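Local coordinates for protein alternansucrase (Leuconostoc mesenteroides, PDB 6HVG) that belongs to glycosyl hydrolase family 70, combining a TIM-barrel-clan catalytic region with flanking repeats of the choline-binding type and carrying a calcium ion, at residues E877-T882 and V914-D919; D919-N924 and N989-G994; D925-L930 and I973-N978. One frame throughout, in Å; residues are numbered along the deposited sequence.

Contact 1 (E877-T882 and V914-D919); sequences ETDLLT and VGNNPD
Leu881 and Val914 form a hydrogen-bonded pair between antiparallel strands 881-885 and 910-915, which are neighbours in a large sheet separate from the parallel barrel strands, consistent with the C domain of family 70 enzymes. Two backbone bonds make the pair: Leu881 N donates to Val914 O at 2.9 Å, and Val914 N returns a bond to Leu881 O at 3.1 Å.

Apolar contacts follow. On the face of the pair the two side chains lie side by side and point the same way, and with CG of Leu881 anti to its backbone N (chi1 177°) its CD2 meets Val914 CG1 at 3.6 Å. Both then press on Met813 of helix 807-814, so a branched aliphatic residue suits each place. Leu880 points the opposite way from Leu881, and its CD1 lies 3.4 Å from the CA of Gly915, where the lack of a side chain gives the methyl room to reach the backbone. Its other methyl, CD2, packs on Ile928 and Met992.

The polar residues are close but do not bond to each other. The carboxylate of Asp879 and the amide of Asn916 cross with their planes 44° apart, and OD2 of Asp879 stays 4.1 Å from ND2 of Asn916. Each looks elsewhere: Asp879 OD2 accepts from the backbone N of Met701, and Asn916 ND2 donates to Ser690 O. Beyond them the chain leaves the sheet through an Asx turn, in which Asn917 OD1 takes the N-H of Asp919 at 3.0 Å, the donor standing 40° out of the amide carbonyl plane.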
ATOM      1  N   GLU A 877      25.642  30.181 -17.068  1.00 87.00           N
ATOM      2  CA  GLU A 877      25.611  29.019 -16.195  1.00 83.36           C
ATOM      3  C   GLU A 877      24.933  27.793 -16.808  1.00 84.72           C
ATOM      4  O   GLU A 877      23.843  27.855 -17.358  1.00 86.77           O
ATOM      5  CB  GLU A 877      24.991  29.346 -14.819  1.00 82.17           C
ATOM      6  CG  GLU A 877      25.806  30.329 -13.972  1.00 82.35           C
ATOM      7  CD  GLU A 877      25.174  30.636 -12.618  1.00 81.61           C
ATOM      8  OE1 GLU A 877      23.928  30.662 -12.526  1.00 88.00           O
ATOM      9  OE2 GLU A 877      25.905  30.904 -11.645  1.00 73.76           O
ATOM     10  N   THR A 878      25.605  26.658 -16.656  1.00 85.50           N
ATOM     11  CA  THR A 878      25.225  25.396 -17.276  1.00 78.79           C
ATOM     12  C   THR A 878      24.585  24.401 -16.306  1.00 71.83           C
ATOM     13  O   THR A 878      23.873  23.492 -16.732  1.00 66.76           O
ATOM     14  CB  THR A 878      26.496  24.766 -17.851  1.00 77.21           C
ATOM     15  OG1 THR A 878      27.064  25.648 -18.820  1.00 83.40           O
ATOM     16  CG2 THR A 878      26.202  23.481 -18.511  1.00 78.61           C
ATOM     17  N   ASP A 879      24.840  24.596 -15.013  1.00 68.62           N
ATOM     18  CA  ASP A 879      24.453  23.648 -13.957  1.00 67.34           C
ATOM     19  C   ASP A 879      25.059  22.247 -14.151  1.00 66.72           C
ATOM     20  O   ASP A 879      24.386  21.227 -13.972  1.00 60.80           O
ATOM     21  CB  ASP A 879      22.929  23.593 -13.826  1.00 67.71           C
ATOM     22  CG  ASP A 879      22.466  22.838 -12.590  1.00 63.10           C
ATOM     23  OD1 ASP A 879      22.943  23.183 -11.499  1.00 61.53           O
ATOM     24  OD2 ASP A 879      21.617  21.940 -12.716  1.00 59.45           O
ATOM     25  N   LEU A 880      26.337  22.222 -14.534  1.00 66.54           N
ATOM     26  CA  LEU A 880      27.081  20.996 -14.737  1.00 66.82           C
ATOM     27  C   LEU A 880      27.863  20.710 -13.449  1.00 67.38           C
ATOM     28  O   LEU A 880      28.547  21.586 -12.928  1.00 70.24           O
ATOM     29  CB  LEU A 880      28.023  21.125 -15.959  1.00 67.67           C
ATOM     30  CG  LEU A 880      27.939  20.049 -17.072  1.00 67.68           C
ATOM     31  CD1 LEU A 880      26.549  19.568 -17.399  1.00 70.49           C
ATOM     32  CD2 LEU A 880      28.580  20.540 -18.361  1.00 63.61           C
ATOM     33  N   LEU A 881      27.732  19.494 -12.916  1.00 65.26           N
ATOM     34  CA  LEU A 881      28.381  19.129 -11.649  1.00 64.53           C
ATOM     35  C   LEU A 881      29.772  18.549 -11.892  1.00 62.61           C
ATOM     36  O   LEU A 881      29.945  17.712 -12.760  1.00 59.18           O
ATOM     37  CB  LEU A 881      27.519  18.128 -10.871  1.00 65.81           C
ATOM     38  CG  LEU A 881      28.078  17.568  -9.552  1.00 65.92           C
ATOM     39  CD1 LEU A 881      27.018  17.538  -8.465  1.00 68.14           C
ATOM     40  CD2 LEU A 881      28.628  16.172  -9.741  1.00 65.43           C
ATOM     41  N   THR A 882      30.745  19.008 -11.115  1.00 60.95           N
ATOM     42  CA  THR A 882      32.102  18.533 -11.234  1.00 61.36           C
ATOM     43  C   THR A 882      32.574  17.894  -9.937  1.00 59.02           C
ATOM     44  O   THR A 882      32.661  18.552  -8.908  1.00 56.34           O
ATOM     45  CB  THR A 882      33.059  19.663 -11.658  1.00 64.08           C
ATOM     46  OG1 THR A 882      32.936  20.782 -10.777  1.00 63.61           O
ATOM     47  CG2 THR A 882      32.744  20.097 -13.070  1.00 65.59           C
ATOM     48  N   VAL A 914      28.801  15.737 -14.855  1.00 53.74           N
ATOM     49  CA  VAL A 914      27.453  15.239 -15.137  1.00 53.55           C
ATOM     50  C   VAL A 914      26.422  16.359 -15.212  1.00 52.62           C
ATOM     51  O   VAL A 914      26.501  17.335 -14.493  1.00 52.55           O
ATOM     52  CB  VAL A 914      27.035  14.157 -14.122  1.00 53.89           C
ATOM     53  CG1 VAL A 914      27.430  14.558 -12.731  1.00 57.91           C
ATOM     54  CG2 VAL A 914      25.547  13.846 -14.183  1.00 52.15           C
ATOM     55  N   GLY A 915      25.467  16.199 -16.123  1.00 53.68           N
ATOM     56  CA  GLY A 915      24.373  17.145 -16.306  1.00 55.15           C
ATOM     57  C   GLY A 915      23.050  16.438 -16.487  1.00 56.09           C
ATOM     58  O   GLY A 915      23.018  15.267 -16.853  1.00 56.63           O
ATOM     59  N   ASN A 916      21.960  17.164 -16.239  1.00 59.73           N
ATOM     60  CA  ASN A 916      20.586  16.631 -16.326  1.00 59.87           C
ATOM     61  C   ASN A 916      19.765  17.319 -17.394  1.00 61.68           C
ATOM     62  O   ASN A 916      18.542  17.298 -17.339  1.00 59.98           O
ATOM     63  CB  ASN A 916      19.882  16.781 -14.971  1.00 59.78           C
ATOM     64  CG  ASN A 916      19.824  18.224 -14.493  1.00 60.43           C
ATOM     65  OD1 ASN A 916      19.934  19.165 -15.274  1.00 62.47           O
ATOM     66  ND2 ASN A 916      19.647  18.397 -13.193  1.00 60.93           N
ATOM     67  N   ASN A 917      20.444  17.920 -18.367  1.00 67.44           N
ATOM     68  CA  ASN A 917      19.797  18.707 -19.398  1.00 69.41           C
ATOM     69  C   ASN A 917      20.202  18.204 -20.788  1.00 73.01           C
ATOM     70  O   ASN A 917      21.289  18.530 -21.279  1.00 75.79           O
ATOM     71  CB  ASN A 917      20.177  20.171 -19.211  1.00 68.25           C
ATOM     72  CG  ASN A 917      19.503  21.078 -20.210  1.00 68.89           C
ATOM     73  OD1 ASN A 917      18.757  20.628 -21.093  1.00 69.03           O
ATOM     74  ND2 ASN A 917      19.763  22.369 -20.079  1.00 70.88           N
ATOM     75  N   PRO A 918      19.327  17.400 -21.429  1.00 73.57           N
ATOM     76  CA  PRO A 918      19.654  16.836 -22.735  1.00 74.10           C
ATOM     77  C   PRO A 918      19.637  17.871 -23.860  1.00 77.07           C
ATOM     78  O   PRO A 918      20.163  17.610 -24.951  1.00 76.02           O
ATOM     79  CB  PRO A 918      18.553  15.806 -22.943  1.00 73.46           C
ATOM     80  CG  PRO A 918      17.394  16.359 -22.208  1.00 74.24           C
ATOM     81  CD  PRO A 918      17.979  16.996 -20.985  1.00 74.13           C
ATOM     82  N   ASP A 919      19.026  19.026 -23.592  1.00 78.61           N
ATOM     83  CA  ASP A 919      19.021  20.149 -24.525  1.00 81.08           C
ATOM     84  C   ASP A 919      20.042  21.209 -24.130  1.00 79.43           C
ATOM     85  O   ASP A 919      19.890  22.378 -24.461  1.00 86.17           O
ATOM     86  CB  ASP A 919      17.613  20.754 -24.586  1.00 81.19           C
ATOM     87  CG  ASP A 919      16.541  19.721 -24.974  1.00 82.28           C
ATOM     88  OD1 ASP A 919      16.848  18.823 -25.793  1.00 84.81           O
ATOM     89  OD2 ASP A 919      15.400  19.804 -24.471  1.00 76.87           O
TER

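Contact 2 (D919-N924 and N989-G994); sequences DLKLNN and NYEMKG
Lys921 and Glu991 meet in a salt bridge, with NZ of Lys921 3.1 Å from OE2 of Glu991 and placed on the syn lone pair of that oxygen, the side facing its partner oxygen. The two chains cross at about a right angle. The CB of Lys921 starts away from segment 989-994, but bends at chi2 (-72°) and chi3 (-66°) fold the chain back, while Glu991 is extended beyond CG; the four-carbon chain of lysine is long and flexible enough for this return. On the backbone side, Gly994 N donates to Leu920 O at 3.1 Å, somewhat tilted from the carbonyl plane. On the apolar side Leu922 CD1 rests 3.9 Å from Met992 CB, and Leu920 CB lies 4.0 Å from the N of Gly994, whose bare backbone can come close.

Segment 919-924 is the irregular connection from strand 910-915 to strand 927-931, and it runs past the point where strand 987-991 ends. There the chain bends in an inverse gamma turn centred on Met992. Met992 is buried, while Glu991 and Lys993 on either side of it in sequence are partly exposed.

Outside this shell, Lys993 brings a second positive charge, its NZ 4.8 Å from that of Lys921. Asp949 holds it in a salt bridge of its own, which probably eases the proximity of the two ammonium groups. Glu991 OE2 also has Lys976 as a long, weak ion-pair partner. Ile928 of strand 927-931 lies against both Leu922 and Met992, so large apolar residues suit these two buried places.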
ATOM      1  N   ASP A 919      19.026  19.026 -23.592  1.00 78.61           N
ATOM      2  CA  ASP A 919      19.021  20.149 -24.525  1.00 81.08           C
ATOM      3  C   ASP A 919      20.042  21.209 -24.130  1.00 79.43           C
ATOM      4  O   ASP A 919      19.890  22.378 -24.461  1.00 86.17           O
ATOM      5  CB  ASP A 919      17.613  20.754 -24.586  1.00 81.19           C
ATOM      6  CG  ASP A 919      16.541  19.721 -24.974  1.00 82.28           C
ATOM      7  OD1 ASP A 919      16.848  18.823 -25.793  1.00 84.81           O
ATOM      8  OD2 ASP A 919      15.400  19.804 -24.471  1.00 76.87           O
ATOM      9  N   LEU A 920      21.093  20.806 -23.431  1.00 76.28           N
ATOM     10  CA  LEU A 920      22.123  21.744 -23.006  1.00 75.29           C
ATOM     11  C   LEU A 920      23.032  22.096 -24.178  1.00 74.73           C
ATOM     12  O   LEU A 920      23.594  21.212 -24.829  1.00 71.80           O
ATOM     13  CB  LEU A 920      22.941  21.134 -21.861  1.00 72.75           C
ATOM     14  CG  LEU A 920      23.910  21.943 -20.993  1.00 72.09           C
ATOM     15  CD1 LEU A 920      25.276  21.279 -20.968  1.00 71.34           C
ATOM     16  CD2 LEU A 920      24.001  23.415 -21.340  1.00 73.28           C
ATOM     17  N   LYS A 921      23.169  23.394 -24.437  1.00 78.80           N
ATOM     18  CA  LYS A 921      24.150  23.904 -25.401  1.00 84.65           C
ATOM     19  C   LYS A 921      24.996  24.968 -24.712  1.00 85.73           C
ATOM     20  O   LYS A 921      24.455  25.898 -24.140  1.00 89.89           O
ATOM     21  CB  LYS A 921      23.445  24.520 -26.617  1.00 86.53           C
ATOM     22  CG  LYS A 921      22.511  23.580 -27.382  1.00 88.37           C
ATOM     23  CD  LYS A 921      23.256  22.513 -28.176  1.00 89.42           C
ATOM     24  CE  LYS A 921      24.084  23.115 -29.300  1.00 92.56           C
ATOM     25  NZ  LYS A 921      24.615  22.067 -30.215  1.00 94.44           N
ATOM     26  N   LEU A 922      26.317  24.854 -24.772  1.00 87.04           N
ATOM     27  CA  LEU A 922      27.176  25.884 -24.170  1.00 89.64           C
ATOM     28  C   LEU A 922      27.258  27.141 -25.020  1.00 93.59           C
ATOM     29  O   LEU A 922      27.176  27.075 -26.247  1.00 93.60           O
ATOM     30  CB  LEU A 922      28.612  25.383 -23.965  1.00 91.39           C
ATOM     31  CG  LEU A 922      28.903  24.758 -22.600  1.00 88.18           C
ATOM     32  CD1 LEU A 922      28.275  23.380 -22.451  1.00 85.08           C
ATOM     33  CD2 LEU A 922      30.402  24.682 -22.420  1.00 88.84           C
ATOM     34  N   ASN A 923      27.466  28.277 -24.355  1.00 94.65           N
ATOM     35  CA  ASN A 923      27.828  29.520 -25.040  1.00 92.90           C
ATOM     36  C   ASN A 923      29.233  29.383 -25.619  1.00 94.08           C
ATOM     37  O   ASN A 923      30.043  28.610 -25.126  1.00 91.77           O
ATOM     38  CB  ASN A 923      27.757  30.731 -24.092  1.00 90.32           C
ATOM     39  CG  ASN A 923      26.343  31.005 -23.586  1.00 88.99           C
ATOM     40  OD1 ASN A 923      25.383  30.319 -23.953  1.00 87.41           O
ATOM     41  ND2 ASN A 923      26.210  32.008 -22.726  1.00 88.06           N
ATOM     42  N   ASN A 924      29.519  30.129 -26.675  1.00 98.18           N
ATOM     43  CA  ASN A 924      30.818  30.030 -27.336  1.00 98.66           C
ATOM     44  C   ASN A 924      31.982  30.415 -26.410  1.00 98.90           C
ATOM     45  O   ASN A 924      33.049  29.798 -26.452  1.00 94.96           O
ATOM     46  CB  ASN A 924      30.818  30.895 -28.598  1.00 98.10           C
ATOM     47  CG  ASN A 924      29.830  30.400 -29.634  1.00 96.66           C
ATOM     48  OD1 ASN A 924      29.930  29.271 -30.105  1.00 93.67           O
ATOM     49  ND2 ASN A 924      28.861  31.235 -29.983  1.00 97.78           N
ATOM     50  N   ASN A 989      37.340  15.056 -32.352  1.00 81.33           N
ATOM     51  CA  ASN A 989      36.485  16.221 -32.126  1.00 80.85           C
ATOM     52  C   ASN A 989      35.311  15.888 -31.233  1.00 82.53           C
ATOM     53  O   ASN A 989      34.602  14.922 -31.491  1.00 88.12           O
ATOM     54  CB  ASN A 989      35.885  16.735 -33.424  1.00 82.61           C
ATOM     55  CG  ASN A 989      36.902  17.358 -34.359  1.00 82.53           C
ATOM     56  OD1 ASN A 989      37.900  17.985 -33.957  1.00 82.69           O
ATOM     57  ND2 ASN A 989      36.624  17.220 -35.636  1.00 80.34           N
ATOM     58  N   TYR A 990      35.045  16.729 -30.232  1.00 83.61           N
ATOM     59  CA  TYR A 990      34.005  16.439 -29.224  1.00 79.70           C
ATOM     60  C   TYR A 990      33.369  17.713 -28.662  1.00 78.18           C
ATOM     61  O   TYR A 990      34.059  18.604 -28.164  1.00 77.93           O
ATOM     62  CB  TYR A 990      34.601  15.617 -28.076  1.00 77.29           C
ATOM     63  CG  TYR A 990      33.595  15.100 -27.071  1.00 73.83           C
ATOM     64  CD1 TYR A 990      32.794  14.007 -27.359  1.00 70.38           C
ATOM     65  CD2 TYR A 990      33.469  15.699 -25.810  1.00 71.11           C
ATOM     66  CE1 TYR A 990      31.893  13.532 -26.420  1.00 68.21           C
ATOM     67  CE2 TYR A 990      32.564  15.225 -24.867  1.00 66.83           C
ATOM     68  CZ  TYR A 990      31.782  14.145 -25.173  1.00 64.23           C
ATOM     69  OH  TYR A 990      30.905  13.680 -24.238  1.00 60.28           O
ATOM     70  N   GLU A 991      32.044  17.777 -28.715  1.00 77.05           N
ATOM     71  CA  GLU A 991      31.309  18.929 -28.207  1.00 81.32           C
ATOM     72  C   GLU A 991      30.766  18.664 -26.792  1.00 79.08           C
ATOM     73  O   GLU A 991      30.210  17.598 -26.538  1.00 74.32           O
ATOM     74  CB  GLU A 991      30.153  19.264 -29.170  1.00 87.84           C
ATOM     75  CG  GLU A 991      29.653  20.709 -29.089  1.00 93.45           C
ATOM     76  CD  GLU A 991      28.318  20.946 -29.792  1.00 95.04           C
ATOM     77  OE1 GLU A 991      27.997  20.203 -30.743  1.00 92.29           O
ATOM     78  OE2 GLU A 991      27.596  21.897 -29.397  1.00 97.93           O
ATOM     79  N   MET A 992      30.928  19.632 -25.881  1.00 81.06           N
ATOM     80  CA  MET A 992      30.214  19.634 -24.589  1.00 82.54           C
ATOM     81  C   MET A 992      28.735  19.940 -24.845  1.00 81.20           C
ATOM     82  O   MET A 992      28.289  21.094 -24.844  1.00 83.03           O
ATOM     83  CB  MET A 992      30.786  20.661 -23.605  1.00 85.53           C
ATOM     84  CG  MET A 992      32.162  20.336 -23.046  1.00 87.62           C
ATOM     85  SD  MET A 992      32.198  19.052 -21.763  1.00 87.72           S
ATOM     86  CE  MET A 992      31.471  19.956 -20.381  1.00 85.72           C
ATOM     87  N   LYS A 993      27.997  18.863 -25.059  1.00 80.12           N
ATOM     88  CA  LYS A 993      26.659  18.884 -25.613  1.00 81.31           C
ATOM     89  C   LYS A 993      25.816  17.933 -24.774  1.00 78.53           C
ATOM     90  O   LYS A 993      26.184  16.768 -24.584  1.00 80.57           O
ATOM     91  CB  LYS A 993      26.726  18.380 -27.075  1.00 84.88           C
ATOM     92  CG  LYS A 993      25.471  18.536 -27.916  1.00 88.69           C
ATOM     93  CD  LYS A 993      25.563  17.731 -29.213  1.00 90.03           C
ATOM     94  CE  LYS A 993      24.398  18.039 -30.162  1.00 93.33           C
ATOM     95  NZ  LYS A 993      23.076  17.535 -29.686  1.00 90.82           N
ATOM     96  N   GLY A 994      24.693  18.415 -24.263  1.00 74.54           N
ATOM     97  CA  GLY A 994      23.692  17.524 -23.689  1.00 70.51           C
ATOM     98  C   GLY A 994      23.153  16.620 -24.790  1.00 68.43           C
ATOM     99  O   GLY A 994      22.981  17.049 -25.930  1.00 69.80           O
TER

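Contact 3 (D925-L930 and I973-N978)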
ATOM      1  N   ASP A 925      31.761  31.421 -25.568  1.00101.63           N
ATOM      2  CA  ASP A 925      32.777  31.880 -24.598  1.00101.96           C
ATOM      3  C   ASP A 925      33.085  30.872 -23.459  1.00 97.52           C
ATOM      4  O   ASP A 925      34.231  30.772 -22.992  1.00 88.43           O
ATOM      5  CB  ASP A 925      32.341  33.218 -23.982  1.00100.73           C
ATOM      6  N   LYS A 926      32.060  30.123 -23.043  1.00 96.32           N
ATOM      7  CA  LYS A 926      32.081  29.322 -21.805  1.00 93.02           C
ATOM      8  C   LYS A 926      33.138  28.224 -21.736  1.00 89.93           C
ATOM      9  O   LYS A 926      33.353  27.488 -22.699  1.00 90.57           O
ATOM     10  CB  LYS A 926      30.716  28.678 -21.560  1.00 91.81           C
ATOM     11  CG  LYS A 926      30.567  28.072 -20.167  1.00 92.34           C
ATOM     12  CD  LYS A 926      30.711  29.096 -19.060  1.00 92.94           C
ATOM     13  CE  LYS A 926      30.290  28.547 -17.701  1.00 90.14           C
ATOM     14  NZ  LYS A 926      30.443  29.612 -16.671  1.00 91.48           N
ATOM     15  N   THR A 927      33.770  28.121 -20.568  1.00 87.74           N
ATOM     16  CA  THR A 927      34.739  27.077 -20.265  1.00 84.64           C
ATOM     17  C   THR A 927      34.316  26.332 -19.012  1.00 84.48           C
ATOM     18  O   THR A 927      33.930  26.942 -18.012  1.00 87.07           O
ATOM     19  CB  THR A 927      36.128  27.664 -20.001  1.00 82.72           C
ATOM     20  OG1 THR A 927      36.107  28.402 -18.779  1.00 79.18           O
ATOM     21  CG2 THR A 927      36.506  28.574 -21.134  1.00 85.67           C
ATOM     22  N   ILE A 928      34.399  25.009 -19.058  1.00 80.61           N
ATOM     23  CA  ILE A 928      34.061  24.185 -17.898  1.00 75.89           C
ATOM     24  C   ILE A 928      35.293  23.452 -17.387  1.00 73.43           C
ATOM     25  O   ILE A 928      36.019  22.832 -18.150  1.00 69.53           O
ATOM     26  CB  ILE A 928      32.904  23.226 -18.225  1.00 72.89           C
ATOM     27  CG1 ILE A 928      31.604  24.020 -18.215  1.00 70.45           C
ATOM     28  CG2 ILE A 928      32.812  22.099 -17.210  1.00 70.98           C
ATOM     29  CD1 ILE A 928      30.420  23.226 -18.689  1.00 70.48           C
ATOM     30  N   THR A 929      35.514  23.531 -16.075  1.00 71.36           N
ATOM     31  CA  THR A 929      36.773  23.083 -15.485  1.00 68.87           C
ATOM     32  C   THR A 929      36.658  22.000 -14.408  1.00 64.83           C
ATOM     33  O   THR A 929      35.811  22.053 -13.517  1.00 68.13           O
ATOM     34  CB  THR A 929      37.537  24.263 -14.868  1.00 68.16           C
ATOM     35  OG1 THR A 929      37.631  25.319 -15.825  1.00 67.81           O
ATOM     36  CG2 THR A 929      38.919  23.829 -14.484  1.00 70.74           C
ATOM     37  N   LEU A 930      37.549  21.026 -14.516  1.00 62.59           N
ATOM     38  CA  LEU A 930      37.768  20.015 -13.491  1.00 61.75           C
ATOM     39  C   LEU A 930      39.057  20.313 -12.744  1.00 59.91           C
ATOM     40  O   LEU A 930      40.130  20.169 -13.288  1.00 60.82           O
ATOM     41  CB  LEU A 930      37.902  18.636 -14.127  1.00 61.71           C
ATOM     42  CG  LEU A 930      36.641  17.871 -14.534  1.00 61.59           C
ATOM     43  CD1 LEU A 930      37.034  16.587 -15.235  1.00 61.64           C
ATOM     44  CD2 LEU A 930      35.756  17.566 -13.340  1.00 63.50           C
ATOM     45  N   ILE A 973      40.748  22.057 -18.749  1.00 74.11           N
ATOM     46  CA  ILE A 973      39.800  23.063 -19.246  1.00 71.63           C
ATOM     47  C   ILE A 973      39.001  22.506 -20.433  1.00 70.51           C
ATOM     48  O   ILE A 973      39.557  21.883 -21.331  1.00 67.50           O
ATOM     49  CB  ILE A 973      40.481  24.386 -19.654  1.00 71.95           C
ATOM     50  CG1 ILE A 973      41.605  24.777 -18.675  1.00 71.86           C
ATOM     51  CG2 ILE A 973      39.432  25.492 -19.763  1.00 73.28           C
ATOM     52  CD1 ILE A 973      41.132  25.347 -17.364  1.00 74.17           C
ATOM     53  N   PHE A 974      37.693  22.740 -20.427  1.00 71.99           N
ATOM     54  CA  PHE A 974      36.815  22.263 -21.487  1.00 75.39           C
ATOM     55  C   PHE A 974      36.026  23.425 -22.077  1.00 77.86           C
ATOM     56  O   PHE A 974      35.636  24.346 -21.359  1.00 78.92           O
ATOM     57  CB  PHE A 974      35.822  21.227 -20.957  1.00 74.27           C
ATOM     58  CG  PHE A 974      36.450  19.934 -20.520  1.00 73.41           C
ATOM     59  CD1 PHE A 974      36.988  19.808 -19.253  1.00 72.72           C
ATOM     60  CD2 PHE A 974      36.490  18.837 -21.379  1.00 73.23           C
ATOM     61  CE1 PHE A 974      37.553  18.609 -18.844  1.00 72.86           C
ATOM     62  CE2 PHE A 974      37.053  17.630 -20.979  1.00 72.55           C
ATOM     63  CZ  PHE A 974      37.585  17.515 -19.713  1.00 73.98           C
ATOM     64  N   HIS A 975      35.787  23.355 -23.383  1.00 81.86           N
ATOM     65  CA  HIS A 975      35.091  24.411 -24.123  1.00 89.21           C
ATOM     66  C   HIS A 975      33.852  23.828 -24.796  1.00 85.88           C
ATOM     67  O   HIS A 975      33.650  22.607 -24.784  1.00 80.30           O
ATOM     68  CB  HIS A 975      36.026  25.026 -25.180  1.00 94.18           C
ATOM     69  CG  HIS A 975      37.324  25.527 -24.624  1.00 97.52           C
ATOM     70  ND1 HIS A 975      37.488  26.813 -24.159  1.00 98.37           N
ATOM     71  CD2 HIS A 975      38.518  24.910 -24.450  1.00 98.89           C
ATOM     72  CE1 HIS A 975      38.723  26.968 -23.718  1.00 98.23           C
ATOM     73  NE2 HIS A 975      39.370  25.829 -23.882  1.00 99.24           N
ATOM     74  N   LYS A 976      33.060  24.694 -25.428  1.00 84.77           N
ATOM     75  CA  LYS A 976      31.909  24.253 -26.216  1.00 86.71           C
ATOM     76  C   LYS A 976      32.361  23.229 -27.253  1.00 85.01           C
ATOM     77  O   LYS A 976      31.750  22.184 -27.417  1.00 82.83           O
ATOM     78  CB  LYS A 976      31.219  25.448 -26.894  1.00 88.08           C
ATOM     79  CG  LYS A 976      29.958  25.103 -27.689  1.00 88.54           C
ATOM     80  CD  LYS A 976      29.376  26.318 -28.407  1.00 91.08           C
ATOM     81  CE  LYS A 976      28.076  25.983 -29.129  1.00 90.74           C
ATOM     82  NZ  LYS A 976      28.305  25.156 -30.358  1.00 91.13           N
ATOM     83  N   THR A 977      33.437  23.549 -27.951  1.00 87.12           N
ATOM     84  CA  THR A 977      34.000  22.658 -28.946  1.00 87.60           C
ATOM     85  C   THR A 977      35.406  22.294 -28.485  1.00 85.27           C
ATOM     86  O   THR A 977      36.145  23.146 -27.984  1.00 91.80           O
ATOM     87  CB  THR A 977      33.958  23.325 -30.340  1.00 89.89           C
ATOM     88  OG1 THR A 977      33.927  22.307 -31.347  1.00 92.62           O
ATOM     89  CG2 THR A 977      35.142  24.305 -30.555  1.00 87.97           C
ATOM     90  N   ASN A 978      35.766  21.024 -28.613  1.00 81.98           N
ATOM     91  CA  ASN A 978      37.083  20.561 -28.183  1.00 81.10           C
ATOM     92  C   ASN A 978      37.754  19.746 -29.272  1.00 79.29           C
ATOM     93  O   ASN A 978      37.094  18.981 -29.988  1.00 79.00           O
ATOM     94  CB  ASN A 978      36.979  19.716 -26.898  1.00 82.60           C
ATOM     95  CG  ASN A 978      36.453  20.498 -25.701  1.00 81.71           C
ATOM     96  OD1 ASN A 978      37.231  21.035 -24.890  1.00 81.42           O
ATOM     97  ND2 ASN A 978      35.119  20.567 -25.577  1.00 77.53           N
TER
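The carbonyl oxygen of Phe974 is approached by two neighbouring groups of the facing strand: Ile928 N donates to Phe974 O at 2.7 Å with an N-H...O angle of 157°, and Thr927 CA offers a C-H...O contact to the same atom at 3.1 Å. In return Phe974 N donates to Ile928 O at 2.8 Å, the more bent of the two bonds. Ile928 and Phe974 are thus a hydrogen-bonded pair in the small two-stranded antiparallel sheet of 927-931 and 971-975, whose local axes run at 152° to each other.

The Phe974 side chain sits on the buried face with Ile928. Its CG stands beside its own backbone N (chi1 -67°), and this carries the ring edge to the oxygen that N binds, with Ile928 O in the ring plane and 3.4 Å from Phe974 CD1. The Leu930 side chain slants across that of Phe974, its CD1 4.2 Å from CE1 of Phe974. Ile913 and Trp1007, the latter edge-to-face with the ring, join it to the larger sheet.

Thr927, Thr929, Ile973 and His975 line the other, more exposed face, which suits beta-branched and polar residues. The Ile973 CD1 methyl lies 3.8 Å from Thr929 OG1, and the Thr927 methyl CG2 lies 3.6 Å from His975 ND1.

Past the strand, the Asn978 amide turns back on His975, its OD1 accepting from His975 N at 3.1 Å in a nearly straight bond. The N-H and C=O of His975 turn away from 927-931, so the amide takes up an N-H that the strand pair leaves over.

Contact 1 is the most buried of the three, a regular strand pair within the large sheet; contacts 2 and 3 are only partly buried. Contact 2 has one backbone bond and the sole salt bridge, as befits a loop at the surface, whereas contact 3 joins the two strands of a separate small sheet with an apolar face and a more polar one. Asp919 belongs to both contact 1 and contact 2, and segments 919-924 and 925-930 follow in succession. Leu880, Met992 and Ile928, one from each contact, meet in a common apolar cluster, and backbone bonds between 989-994 and 973-978 join contact 2 to contact 3.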